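Local structure of lysine/ornithine decarboxylase (Vibrio vulnificus, 2PLJ) at residues Leu85-His90 with Gly386-Ala391; Ser327-Met332 with Ser390-Asp395; Leu58-Asp63 with Pro91-Thr96; Phe256-Thr261 with Gly292-Ala297. The protein catalyses the pyridoxal phosphate-dependent decarboxylation of lysine and ornithine, reactions that yield the diamines cadaverine and putrescine. One frame throughout, in Å; residues are numbered along the deposited sequence.

Contact 1: residues Leu85-His90 with Gly386-Ala391; sequences LKPLPH and GAYTSA. With P3T ((4-{[(4-aminobutyl)amino]methyl}-5-hydroxy-6-methylpyridin-3-yl)methyl dihydrogen phosphate), chain D.
P87 lays its CB over one face of the Y388 ring in the cofactor pocket of a beta/alpha-barrel decarboxylase. The loop 85-90 follows the first barrel strand and carries K86, whose NZ is modelled 1.3 Å from CAG of P3T; CAG also bears the ligand's own amine, so this covalent link is doubtful as a simultaneous state and may reflect superposed cofactor forms. Y388 can be followed outward. From CB, CG is set anti to the carbonyl carbon (chi1 -48°), which runs the ring along the proline toward the ligand. CG then meets CAI of the aminobutyl chain at 3.8 Å, and CE1 comes near CA of P87. CZ lies 3.4 Å from P87 CB, and at the tip OH gives its hydrogen to phosphate oxygen OAF of P3T over 2.6 Å. The ring is thus gripped on both faces: P87 CB makes a CH-pi contact off toward the rim, while CAI sits over the centre of the opposite face, and CE of K86 reaches the edge. Tyrosine suits the place because one flat group serves both the putrescine methylene chain and the phosphate. The backbones are tied as well, Y388 N donating to P87 O (3.0 Å, N-H...O angle 161°). That same P87 O accepts from water 1 at 2.7 Å, and this water in turn accepts from T389 N and A391 N.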
loop_
_atom_site.group_PDB
_atom_site.type_symbol
_atom_site.label_atom_id
_atom_site.label_comp_id
_atom_site.label_asym_id
_atom_site.label_seq_id
_atom_site.Cartn_x
_atom_site.Cartn_y
_atom_site.Cartn_z
ATOM N N LEU A 85 -4.390 12.571 12.741
ATOM C CA LEU A 85 -3.570 12.799 11.540
ATOM C C LEU A 85 -3.610 11.599 10.611
ATOM O O LEU A 85 -3.473 11.760 9.386
ATOM C CB LEU A 85 -2.116 13.114 11.893
ATOM C CG LEU A 85 -1.801 14.602 12.065
ATOM C CD1 LEU A 85 -2.565 15.176 13.232
ATOM C CD2 LEU A 85 -0.274 14.783 12.199
ATOM N N LYS A 86 -3.749 10.402 11.177
ATOM C CA LYS A 86 -3.596 9.101 10.423
ATOM C C LYS A 86 -4.209 9.097 8.986
ATOM O O LYS A 86 -3.532 8.754 7.987
ATOM C CB LYS A 86 -4.287 7.950 11.212
ATOM C CG LYS A 86 -3.618 7.402 12.466
ATOM C CD LYS A 86 -4.573 6.368 13.115
ATOM C CE LYS A 86 -5.737 5.945 12.157
ATOM N NZ LYS A 86 -7.120 5.741 12.725
ATOM N N PRO A 87 -5.509 9.457 8.859
ATOM C CA PRO A 87 -6.095 9.367 7.507
ATOM C C PRO A 87 -5.543 10.321 6.448
ATOM O O PRO A 87 -5.663 10.030 5.239
ATOM C CB PRO A 87 -7.570 9.697 7.732
ATOM C CG PRO A 87 -7.551 10.556 9.015
ATOM C CD PRO A 87 -6.524 9.856 9.861
ATOM N N LEU A 88 -5.002 11.460 6.884
ATOM C CA LEU A 88 -4.480 12.504 5.962
ATOM C C LEU A 88 -3.546 13.398 6.787
ATOM O O LEU A 88 -3.979 14.403 7.326
ATOM C CB LEU A 88 -5.613 13.315 5.294
ATOM C CG LEU A 88 -5.083 14.354 4.298
ATOM C CD1 LEU A 88 -4.201 13.673 3.191
ATOM C CD2 LEU A 88 -6.236 15.173 3.698
ATOM N N PRO A 89 -2.287 12.955 6.961
ATOM C CA PRO A 89 -1.317 13.667 7.801
ATOM C C PRO A 89 -0.647 14.786 7.023
ATOM O O PRO A 89 0.571 14.735 6.757
ATOM C CB PRO A 89 -0.315 12.558 8.154
ATOM C CG PRO A 89 -0.264 11.685 6.913
ATOM C CD PRO A 89 -1.723 11.685 6.432
ATOM N N HIS A 90 -1.436 15.782 6.622
ATOM C CA HIS A 90 -0.969 16.775 5.653
ATOM C C HIS A 90 -0.724 18.094 6.380
ATOM O O HIS A 90 -1.590 18.586 7.095
ATOM C CB HIS A 90 -2.009 16.942 4.553
ATOM C CG HIS A 90 -1.535 17.751 3.388
ATOM N ND1 HIS A 90 -1.144 19.068 3.513
ATOM C CD2 HIS A 90 -1.428 17.442 2.074
ATOM C CE1 HIS A 90 -0.770 19.526 2.328
ATOM N NE2 HIS A 90 -0.938 18.561 1.433
ATOM N N GLY A 386 -10.298 11.938 0.462
ATOM C CA GLY A 386 -9.380 12.580 1.408
ATOM C C GLY A 386 -8.759 11.653 2.449
ATOM O O GLY A 386 -7.650 11.920 2.936
ATOM N N ALA A 387 -9.486 10.606 2.842
ATOM C CA ALA A 387 -9.109 9.837 4.022
ATOM C C ALA A 387 -8.670 8.422 3.631
ATOM O O ALA A 387 -9.394 7.749 2.887
ATOM C CB ALA A 387 -10.302 9.755 5.024
ATOM N N TYR A 388 -7.502 7.980 4.138
ATOM C CA TYR A 388 -6.987 6.605 3.887
ATOM C C TYR A 388 -6.909 6.339 2.375
ATOM O O TYR A 388 -7.387 5.304 1.872
ATOM C CB TYR A 388 -7.837 5.539 4.624
ATOM C CG TYR A 388 -8.094 5.902 6.075
ATOM C CD1 TYR A 388 -7.058 5.860 7.019
ATOM C CD2 TYR A 388 -9.378 6.319 6.495
ATOM C CE1 TYR A 388 -7.292 6.188 8.352
ATOM C CE2 TYR A 388 -9.638 6.657 7.848
ATOM C CZ TYR A 388 -8.573 6.621 8.761
ATOM O OH TYR A 388 -8.785 6.952 10.065
ATOM N N THR A 389 -6.320 7.309 1.678
ATOM C CA THR A 389 -6.106 7.216 0.218
ATOM C C THR A 389 -4.597 7.387 -0.054
ATOM O O THR A 389 -3.844 6.397 -0.023
ATOM C CB THR A 389 -7.009 8.253 -0.529
ATOM O OG1 THR A 389 -6.800 9.565 0.060
ATOM C CG2 THR A 389 -8.497 7.859 -0.409
ATOM N N SER A 390 -4.150 8.634 -0.243
ATOM C CA SER A 390 -2.744 8.963 -0.388
ATOM C C SER A 390 -1.942 8.518 0.848
ATOM O O SER A 390 -0.780 8.099 0.722
ATOM C CB SER A 390 -2.556 10.478 -0.582
ATOM O OG SER A 390 -3.180 11.209 0.449
ATOM N N ALA A 391 -2.602 8.503 2.019
ATOM C CA ALA A 391 -1.920 8.092 3.243
ATOM C C ALA A 391 -1.384 6.651 3.125
ATOM O O ALA A 391 -0.411 6.294 3.785
ATOM C CB ALA A 391 -2.834 8.250 4.490
HETATM O OAE P3T D . -12.546 9.127 12.529
HETATM P PAU P3T D . -11.837 7.862 11.878
HETATM O OAF P3T D . -10.859 8.327 10.697
HETATM O OAC P3T D . -12.778 6.760 11.426
HETATM O OAP P3T D . -10.816 7.175 12.930
HETATM C CAM P3T D . -9.689 7.995 13.455
HETATM C CAS P3T D . -9.077 7.162 14.590
HETATM C CAH P3T D . -9.249 7.728 15.860
HETATM N NAO P3T D . -8.775 7.098 16.935
HETATM C CAQ P3T D . -8.169 5.918 16.860
HETATM C CAA P3T D . -7.682 5.237 18.163
HETATM C CAR P3T D . -7.993 5.275 15.617
HETATM O OAD P3T D . -7.364 4.091 15.576
HETATM C CAT P3T D . -8.469 5.901 14.445
HETATM C CAG P3T D . -8.239 5.287 13.175
HETATM N NAN P3T D . -8.054 3.977 13.101
HETATM C CAL P3T D . -7.765 3.183 11.864
HETATM C CAK P3T D . -8.712 3.519 10.699
HETATM C CAJ P3T D . -8.209 2.677 9.484
HETATM C CAI P3T D . -9.077 2.928 8.247
HETATM N NAB P3T D . -8.759 1.989 7.145
HETATM O O HOH W 1 -5.101 9.803 2.615
#

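Contact 2: residues Ser327-Met332 with Ser390-Asp395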
loop_
_atom_site.group_PDB
_atom_site.type_symbol
_atom_site.label_atom_id
_atom_site.label_comp_id
_atom_site.label_asym_id
_atom_site.label_seq_id
_atom_site.Cartn_x
_atom_site.Cartn_y
_atom_site.Cartn_z
ATOM N N SER A 327 -3.550 6.315 -5.065
ATOM C CA SER A 327 -4.619 7.002 -4.325
ATOM C C SER A 327 -5.803 6.115 -4.038
ATOM O O SER A 327 -6.548 6.359 -3.069
ATOM C CB SER A 327 -5.127 8.253 -5.063
ATOM O OG SER A 327 -4.069 9.112 -5.434
ATOM N N PHE A 328 -5.940 5.036 -4.834
ATOM C CA PHE A 328 -7.045 4.075 -4.637
ATOM C C PHE A 328 -6.666 2.886 -3.783
ATOM O O PHE A 328 -7.379 1.881 -3.744
ATOM C CB PHE A 328 -7.619 3.656 -5.994
ATOM C CG PHE A 328 -8.301 4.790 -6.705
ATOM C CD1 PHE A 328 -9.638 5.112 -6.428
ATOM C CD2 PHE A 328 -7.591 5.593 -7.608
ATOM C CE1 PHE A 328 -10.263 6.200 -7.086
ATOM C CE2 PHE A 328 -8.212 6.689 -8.255
ATOM C CZ PHE A 328 -9.544 6.988 -7.995
ATOM N N SER A 329 -5.531 3.016 -3.074
ATOM C CA SER A 329 -5.080 1.960 -2.167
ATOM C C SER A 329 -6.133 1.652 -1.081
ATOM O O SER A 329 -6.132 0.538 -0.547
ATOM C CB SER A 329 -3.738 2.351 -1.524
ATOM O OG SER A 329 -3.842 3.613 -0.838
ATOM N N GLY A 330 -7.004 2.635 -0.773
ATOM C CA GLY A 330 -8.165 2.438 0.142
ATOM C C GLY A 330 -9.142 1.350 -0.322
ATOM O O GLY A 330 -9.824 0.737 0.488
ATOM N N LEU A 331 -9.165 1.059 -1.629
ATOM C CA LEU A 331 -9.956 -0.085 -2.134
ATOM C C LEU A 331 -9.493 -1.383 -1.496
ATOM O O LEU A 331 -10.299 -2.262 -1.220
ATOM C CB LEU A 331 -9.846 -0.222 -3.652
ATOM C CG LEU A 331 -10.365 0.981 -4.456
ATOM C CD1 LEU A 331 -10.137 0.660 -5.947
ATOM C CD2 LEU A 331 -11.814 1.284 -4.210
ATOM N N MET A 332 -8.193 -1.466 -1.228
ATOM C CA MET A 332 -7.567 -2.624 -0.613
ATOM C C MET A 332 -7.543 -2.575 0.918
ATOM O O MET A 332 -7.970 -3.530 1.582
ATOM C CB MET A 332 -6.142 -2.791 -1.165
ATOM C CG MET A 332 -6.095 -3.066 -2.690
ATOM S SD MET A 332 -6.954 -4.568 -3.220
ATOM C CE MET A 332 -5.795 -5.843 -2.746
ATOM N N SER A 390 -4.150 8.634 -0.243
ATOM C CA SER A 390 -2.744 8.963 -0.388
ATOM C C SER A 390 -1.942 8.518 0.848
ATOM O O SER A 390 -0.780 8.099 0.722
ATOM C CB SER A 390 -2.556 10.478 -0.582
ATOM O OG SER A 390 -3.180 11.209 0.449
ATOM N N ALA A 391 -2.602 8.503 2.019
ATOM C CA ALA A 391 -1.920 8.092 3.243
ATOM C C ALA A 391 -1.384 6.651 3.125
ATOM O O ALA A 391 -0.411 6.294 3.785
ATOM C CB ALA A 391 -2.834 8.250 4.490
ATOM N N THR A 392 -2.066 5.820 2.323
ATOM C CA THR A 392 -1.716 4.411 2.214
ATOM C C THR A 392 -1.149 4.058 0.816
ATOM O O THR A 392 -1.114 2.890 0.423
ATOM C CB THR A 392 -2.909 3.481 2.605
ATOM O OG1 THR A 392 -4.050 3.821 1.819
ATOM C CG2 THR A 392 -3.218 3.632 4.073
ATOM N N ALA A 393 -0.741 5.088 0.060
ATOM C CA ALA A 393 -0.119 4.878 -1.248
ATOM C C ALA A 393 1.243 4.183 -1.123
ATOM O O ALA A 393 1.921 4.280 -0.055
ATOM C CB ALA A 393 0.011 6.219 -2.023
ATOM N N THR A 394 1.666 3.534 -2.233
ATOM C CA THR A 394 2.950 2.832 -2.301
ATOM C C THR A 394 3.801 3.470 -3.417
ATOM O O THR A 394 3.326 4.371 -4.132
ATOM C CB THR A 394 2.775 1.346 -2.648
ATOM O OG1 THR A 394 2.520 1.220 -4.072
ATOM C CG2 THR A 394 1.619 0.719 -1.836
ATOM N N ASP A 395 5.010 2.958 -3.594
ATOM C CA ASP A 395 5.829 3.303 -4.755
ATOM C C ASP A 395 6.037 2.127 -5.724
ATOM O O ASP A 395 7.058 2.037 -6.425
ATOM C CB ASP A 395 7.158 3.846 -4.254
ATOM C CG ASP A 395 6.964 5.116 -3.399
ATOM O OD1 ASP A 395 6.549 6.148 -3.971
ATOM O OD2 ASP A 395 7.204 5.062 -2.174
#
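The polar part of this contact is a meeting of two hydroxyls: S329 OG and T392 OG1 stand 2.7 Å apart. Each oxygen sits between its own backbone N and carbonyl carbon (chi1 57° for S329, 55° for T392), which turns both toward the gap. Each has a further hydrogen-bond partner, G326 O for S329 and T389 O for T392, so small hydroxyl residues suit a place where carbonyls crowd together. These segments belong to the beta domain that complements the barrel in this fold. S329 lies near the short helix 330-333, and 390-395 is part of the loop between strands 379-382 and 403-407, which also packs on the second subunit: T392 touches Y325 and A391 touches F396 of that neighbouring chain. Backbone bonding keeps the loop compact, A393 N reaching S390 O at 3.1 Å. Van der Waals contact supplies the rest, with S329 CB 3.3 Å from T392 O and the backbones of S327 and S390 side by side, their CA atoms 4.8 Å apart.

Contact 3: residues Leu58-Asp63 with Pro91-Thr96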
loop_
_atom_site.group_PDB
_atom_site.type_symbol
_atom_site.label_atom_id
_atom_site.label_comp_id
_atom_site.label_asym_id
_atom_site.label_seq_id
_atom_site.Cartn_x
_atom_site.Cartn_y
_atom_site.Cartn_z
ATOM N N LEU A 58 -4.353 15.176 -6.531
ATOM C CA LEU A 58 -5.361 15.190 -5.479
ATOM C C LEU A 58 -5.610 16.674 -5.135
ATOM O O LEU A 58 -4.682 17.375 -4.718
ATOM C CB LEU A 58 -4.850 14.430 -4.263
ATOM C CG LEU A 58 -4.690 12.925 -4.482
ATOM C CD1 LEU A 58 -3.883 12.341 -3.358
ATOM C CD2 LEU A 58 -6.053 12.233 -4.506
ATOM N N LEU A 59 -6.838 17.144 -5.338
ATOM C CA LEU A 59 -7.173 18.540 -5.071
ATOM C C LEU A 59 -7.742 18.654 -3.655
ATOM O O LEU A 59 -8.819 18.132 -3.371
ATOM C CB LEU A 59 -8.153 19.102 -6.114
ATOM C CG LEU A 59 -7.737 18.906 -7.582
ATOM C CD1 LEU A 59 -8.795 19.529 -8.497
ATOM C CD2 LEU A 59 -6.333 19.512 -7.828
ATOM N N LEU A 60 -7.007 19.330 -2.794
ATOM C CA LEU A 60 -7.394 19.499 -1.394
ATOM C C LEU A 60 -8.004 20.885 -1.179
ATOM O O LEU A 60 -7.367 21.921 -1.413
ATOM C CB LEU A 60 -6.154 19.336 -0.509
ATOM C CG LEU A 60 -6.289 19.841 0.940
ATOM C CD1 LEU A 60 -7.357 18.964 1.659
ATOM C CD2 LEU A 60 -4.912 19.753 1.639
ATOM N N ASP A 61 -9.256 20.889 -0.739
ATOM C CA ASP A 61 -9.967 22.159 -0.554
ATOM C C ASP A 61 -10.071 22.451 0.949
ATOM O O ASP A 61 -10.875 21.813 1.676
ATOM C CB ASP A 61 -11.359 22.095 -1.201
ATOM C CG ASP A 61 -12.129 23.424 -1.086
ATOM O OD1 ASP A 61 -11.607 24.368 -0.440
ATOM O OD2 ASP A 61 -13.267 23.501 -1.630
ATOM N N CYS A 62 -9.254 23.407 1.439
ATOM C CA CYS A 62 -9.264 23.753 2.884
ATOM C C CYS A 62 -10.607 24.286 3.402
ATOM O O CYS A 62 -10.872 24.236 4.595
ATOM C CB CYS A 62 -8.160 24.755 3.215
ATOM S SG CYS A 62 -6.531 23.991 2.932
ATOM N N ASP A 63 -11.429 24.827 2.510
ATOM C CA ASP A 63 -12.779 25.281 2.911
ATOM C C ASP A 63 -13.582 24.087 3.423
ATOM O O ASP A 63 -14.372 24.195 4.379
ATOM C CB ASP A 63 -13.501 25.911 1.711
ATOM C CG ASP A 63 -12.985 27.299 1.371
ATOM O OD1 ASP A 63 -12.484 28.028 2.271
ATOM O OD2 ASP A 63 -13.148 27.680 0.193
ATOM N N PRO A 91 0.460 18.687 6.189
ATOM C CA PRO A 91 0.791 19.909 6.958
ATOM C C PRO A 91 -0.226 21.060 6.749
ATOM O O PRO A 91 -0.510 21.803 7.694
ATOM C CB PRO A 91 2.167 20.330 6.427
ATOM C CG PRO A 91 2.575 19.309 5.438
ATOM C CD PRO A 91 1.526 18.258 5.264
ATOM N N VAL A 92 -0.763 21.181 5.543
ATOM C CA VAL A 92 -1.783 22.218 5.285
ATOM C C VAL A 92 -3.082 21.941 6.059
ATOM O O VAL A 92 -3.685 22.855 6.620
ATOM C CB VAL A 92 -2.059 22.382 3.799
ATOM C CG1 VAL A 92 -3.264 23.331 3.594
ATOM C CG2 VAL A 92 -0.828 23.001 3.126
ATOM N N VAL A 93 -3.451 20.671 6.149
ATOM C CA VAL A 93 -4.622 20.283 6.953
ATOM C C VAL A 93 -4.380 20.632 8.446
ATOM O O VAL A 93 -5.267 21.175 9.138
ATOM C CB VAL A 93 -4.977 18.791 6.742
ATOM C CG1 VAL A 93 -6.055 18.360 7.768
ATOM C CG2 VAL A 93 -5.437 18.553 5.256
ATOM N N VAL A 94 -3.186 20.293 8.936
ATOM C CA VAL A 94 -2.804 20.619 10.313
ATOM C C VAL A 94 -2.889 22.134 10.572
ATOM O O VAL A 94 -3.516 22.579 11.563
ATOM C CB VAL A 94 -1.392 20.052 10.652
ATOM C CG1 VAL A 94 -0.934 20.518 12.026
ATOM C CG2 VAL A 94 -1.447 18.517 10.639
ATOM N N ARG A 95 -2.245 22.930 9.700
ATOM C CA ARG A 95 -2.289 24.396 9.850
ATOM C C ARG A 95 -3.725 24.943 9.821
ATOM O O ARG A 95 -4.093 25.804 10.656
ATOM C CB ARG A 95 -1.458 25.106 8.773
ATOM C CG ARG A 95 0.042 24.924 8.950
ATOM C CD ARG A 95 0.802 26.050 8.230
ATOM N NE ARG A 95 0.494 26.089 6.800
ATOM C CZ ARG A 95 1.216 25.487 5.857
ATOM N NH1 ARG A 95 2.293 24.769 6.202
ATOM N NH2 ARG A 95 0.871 25.610 4.568
ATOM N N THR A 96 -4.512 24.441 8.873
ATOM C CA THR A 96 -5.904 24.907 8.686
ATOM C C THR A 96 -6.724 24.668 9.969
ATOM O O THR A 96 -7.443 25.542 10.463
ATOM C CB THR A 96 -6.554 24.199 7.460
ATOM O OG1 THR A 96 -5.934 24.648 6.237
ATOM C CG2 THR A 96 -8.074 24.454 7.411
#
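Here the chain passes from the beta domain into the barrel: strand 57-61 ends and helix 62-75 begins, packing against helix 91-100, which follows the first barrel strand. Two apolar meetings carry the contact. L60, its CG swung anti to the backbone N (chi1 164°), extends its CD2 methyl to V93 CG2 at 3.8 Å, the two side chains crossing obliquely. As the first residue of the new helix, C62 points SG at helix 91-100, where CG1 of V92 lies 3.4 Å from it. OG1 of T96 is equally near that sulfur. Beta-branched valines and a slim cysteine fit where a strand end and two helices converge, since they fill space close to the backbone without long arms. At the strand-helix junction D61 is the N-cap: its OD1 accepts from D63 N at 3.0 Å, met from well above the carboxylate plane, and also bonds N408. T96 holds its hydroxyl beside its own backbone N (chi1 -69°), from where OG1 folds back to V92 O at 2.9 Å. There it meets the carbonyl from the face opposite to T96 N, so one oxygen takes two donors. The chemistry implies that the threonine spends its hydroxyl proton on V92 O within its own helix, while the valines meet L60 and C62 as apolar surface in a buried joint.

Contact 4: residues Phe256-Thr261 with Gly292-Ala297; sequences FPVNYT and GRFICA. With P3T ((4-{[(4-aminobutyl)amino]methyl}-5-hydroxy-6-methylpyridin-3-yl)methyl dihydrogen phosphate), chain D.
The phosphate end of P3T is held where the loop after the seventh barrel strand meets the short helix 293-296 after the eighth, with F256 packed on F294 and Y260 on R293. G292 N bonds OAE of the ligand at 2.8 Å and R293 N bonds OAF at 2.7 Å, both nearly straight. Lacking a side chain, G292 lets OAF come close. Water 3 links F256 O, F294 N and OAE, while water 2 joins F256 O to OAC. The side chain of R293, leaving anti to the backbone N (chi1 -177°) and bent at chi3, turns NH1 to Y260 OH at 2.8 Å. That oxygen lies in the guanidinium plane, whereas the tyrosine ring stands 78° to it. NH2 makes a salt bridge with D334, itself hydrogen-bonded to P3T, so the arginine joins loop and pocket. Around this, V258 wedges CG1 against F294 CD1 at 3.7 Å and CG2 against the A297 methyl, and P257 O meets the edge of the F294 ring. The N-H groups of G292 and R293 at the helix N-terminus, whose dipole would favour an anion, form the kind of phosphate site found at the last strands of many beta/alpha barrels.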
loop_
_atom_site.group_PDB
_atom_site.type_symbol
_atom_site.label_atom_id
_atom_site.label_comp_id
_atom_site.label_asym_id
_atom_site.label_seq_id
_atom_site.Cartn_x
_atom_site.Cartn_y
_atom_site.Cartn_z
ATOM N N PHE A 256 -16.783 8.664 13.044
ATOM C CA PHE A 256 -17.946 9.370 12.514
ATOM C C PHE A 256 -17.917 9.191 11.011
ATOM O O PHE A 256 -16.853 9.311 10.388
ATOM C CB PHE A 256 -17.870 10.857 12.891
ATOM C CG PHE A 256 -17.611 11.067 14.357
ATOM C CD1 PHE A 256 -18.633 10.865 15.296
ATOM C CD2 PHE A 256 -16.311 11.340 14.810
ATOM C CE1 PHE A 256 -18.366 11.023 16.671
ATOM C CE2 PHE A 256 -16.042 11.495 16.179
ATOM C CZ PHE A 256 -17.082 11.334 17.112
ATOM N N PRO A 257 -19.073 8.828 10.438
ATOM C CA PRO A 257 -19.121 8.425 9.034
ATOM C C PRO A 257 -19.371 9.573 8.048
ATOM O O PRO A 257 -19.945 10.613 8.403
ATOM C CB PRO A 257 -20.309 7.439 9.018
ATOM C CG PRO A 257 -21.303 8.088 9.990
ATOM C CD PRO A 257 -20.378 8.648 11.114
ATOM N N VAL A 258 -18.972 9.342 6.801
ATOM C CA VAL A 258 -19.254 10.288 5.713
ATOM C C VAL A 258 -19.875 9.546 4.534
ATOM O O VAL A 258 -19.806 8.316 4.448
ATOM C CB VAL A 258 -17.971 11.012 5.240
ATOM C CG1 VAL A 258 -17.320 11.741 6.384
ATOM C CG2 VAL A 258 -17.010 10.045 4.586
ATOM N N ASN A 259 -20.469 10.306 3.630
ATOM C CA ASN A 259 -21.089 9.720 2.446
ATOM C C ASN A 259 -20.042 9.321 1.444
ATOM O O ASN A 259 -19.225 10.158 1.048
ATOM C CB ASN A 259 -22.040 10.713 1.787
ATOM C CG ASN A 259 -23.210 11.051 2.679
ATOM O OD1 ASN A 259 -23.435 12.208 3.017
ATOM N ND2 ASN A 259 -23.908 10.045 3.114
ATOM N N TYR A 260 -20.087 8.059 1.030
ATOM C CA TYR A 260 -19.343 7.616 -0.164
ATOM C C TYR A 260 -20.360 7.396 -1.271
ATOM O O TYR A 260 -20.821 8.355 -1.875
ATOM C CB TYR A 260 -18.489 6.373 0.113
ATOM C CG TYR A 260 -17.292 6.740 0.952
ATOM C CD1 TYR A 260 -16.122 7.244 0.351
ATOM C CD2 TYR A 260 -17.346 6.641 2.347
ATOM C CE1 TYR A 260 -15.012 7.611 1.131
ATOM C CE2 TYR A 260 -16.258 7.003 3.139
ATOM C CZ TYR A 260 -15.090 7.501 2.533
ATOM O OH TYR A 260 -14.027 7.863 3.369
ATOM N N THR A 261 -20.735 6.150 -1.532
ATOM C CA THR A 261 -21.763 5.912 -2.563
ATOM C C THR A 261 -23.135 5.632 -1.952
ATOM O O THR A 261 -24.106 5.465 -2.677
ATOM C CB THR A 261 -21.382 4.769 -3.530
ATOM O OG1 THR A 261 -21.302 3.540 -2.798
ATOM C CG2 THR A 261 -20.030 5.072 -4.212
ATOM N N GLY A 292 -11.171 11.568 12.424
ATOM C CA GLY A 292 -10.227 11.620 11.299
ATOM C C GLY A 292 -10.998 11.786 10.006
ATOM O O GLY A 292 -11.127 12.917 9.469
ATOM N N ARG A 293 -11.541 10.658 9.538
ATOM C CA ARG A 293 -12.210 10.586 8.244
ATOM C C ARG A 293 -13.241 11.699 8.058
ATOM O O ARG A 293 -13.359 12.274 6.977
ATOM C CB ARG A 293 -12.906 9.229 8.113
ATOM C CG ARG A 293 -13.579 8.999 6.753
ATOM C CD ARG A 293 -14.454 7.703 6.772
ATOM N NE ARG A 293 -13.741 6.508 7.244
ATOM C CZ ARG A 293 -13.068 5.662 6.448
ATOM N NH1 ARG A 293 -12.979 5.877 5.122
ATOM N NH2 ARG A 293 -12.482 4.588 6.978
ATOM N N PHE A 294 -14.017 11.986 9.118
ATOM C CA PHE A 294 -15.110 12.942 8.918
ATOM C C PHE A 294 -14.588 14.310 8.477
ATOM O O PHE A 294 -15.190 14.993 7.659
ATOM C CB PHE A 294 -15.952 13.071 10.207
ATOM C CG PHE A 294 -17.183 13.925 10.015
ATOM C CD1 PHE A 294 -18.376 13.364 9.529
ATOM C CD2 PHE A 294 -17.126 15.311 10.251
ATOM C CE1 PHE A 294 -19.501 14.165 9.301
ATOM C CE2 PHE A 294 -18.251 16.136 10.058
ATOM C CZ PHE A 294 -19.444 15.569 9.582
ATOM N N ILE A 295 -13.423 14.684 9.002
ATOM C CA ILE A 295 -12.870 15.991 8.695
ATOM C C ILE A 295 -12.231 16.056 7.298
ATOM O O ILE A 295 -12.439 17.046 6.563
ATOM C CB ILE A 295 -11.877 16.453 9.825
ATOM C CG1 ILE A 295 -12.681 16.819 11.084
ATOM C CG2 ILE A 295 -11.066 17.706 9.412
ATOM C CD1 ILE A 295 -11.812 17.001 12.307
ATOM N N CYS A 296 -11.459 15.024 6.944
ATOM C CA CYS A 296 -10.649 15.080 5.706
ATOM C C CYS A 296 -11.275 14.419 4.500
ATOM O O CYS A 296 -11.016 14.838 3.386
ATOM C CB CYS A 296 -9.226 14.531 5.906
ATOM S SG CYS A 296 -9.202 12.857 6.533
ATOM N N ALA A 297 -12.082 13.375 4.713
ATOM C CA ALA A 297 -12.509 12.590 3.536
ATOM C C ALA A 297 -13.151 13.432 2.395
ATOM O O ALA A 297 -12.782 13.262 1.230
ATOM C CB ALA A 297 -13.423 11.394 3.938
HETATM O OAE P3T D . -12.546 9.127 12.529
HETATM P PAU P3T D . -11.837 7.862 11.878
HETATM O OAF P3T D . -10.859 8.327 10.697
HETATM O OAC P3T D . -12.778 6.760 11.426
HETATM O OAP P3T D . -10.816 7.175 12.930
HETATM C CAM P3T D . -9.689 7.995 13.455
HETATM C CAS P3T D . -9.077 7.162 14.590
HETATM C CAH P3T D . -9.249 7.728 15.860
HETATM N NAO P3T D . -8.775 7.098 16.935
HETATM C CAQ P3T D . -8.169 5.918 16.860
HETATM C CAA P3T D . -7.682 5.237 18.163
HETATM C CAR P3T D . -7.993 5.275 15.617
HETATM O OAD P3T D . -7.364 4.091 15.576
HETATM C CAT P3T D . -8.469 5.901 14.445
HETATM C CAG P3T D . -8.239 5.287 13.175
HETATM N NAN P3T D . -8.054 3.977 13.101
HETATM C CAL P3T D . -7.765 3.183 11.864
HETATM C CAK P3T D . -8.712 3.519 10.699
HETATM C CAJ P3T D . -8.209 2.677 9.484
HETATM C CAI P3T D . -9.077 2.928 8.247
HETATM N NAB P3T D . -8.759 1.989 7.145
HETATM O O HOH W 2 -14.969 7.206 9.972
HETATM O O HOH W 3 -14.468 10.455 11.443
#

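How the contacts relate
Contacts 1 and 4 both line the P3T site, the first from the side of the cofactor lysine, the second from the side of the phosphate. Their centres are 11 Å apart, joined by a probable hydrogen bond from G386 N to A297 O at 2.9 Å, and R293 NH2 touches Y388 CD2 at 3.6 Å. Contact 2 shares S390 and A391 with contact 1, and both touch the second subunit; the T392 side chain is about 7 Å from the ligand. Contact 3 is more remote, the V93 side chain lying about 12 Å from P3T, yet it reaches contact 1 where L88 CD2 meets V93 CG2 at 3.8 Å.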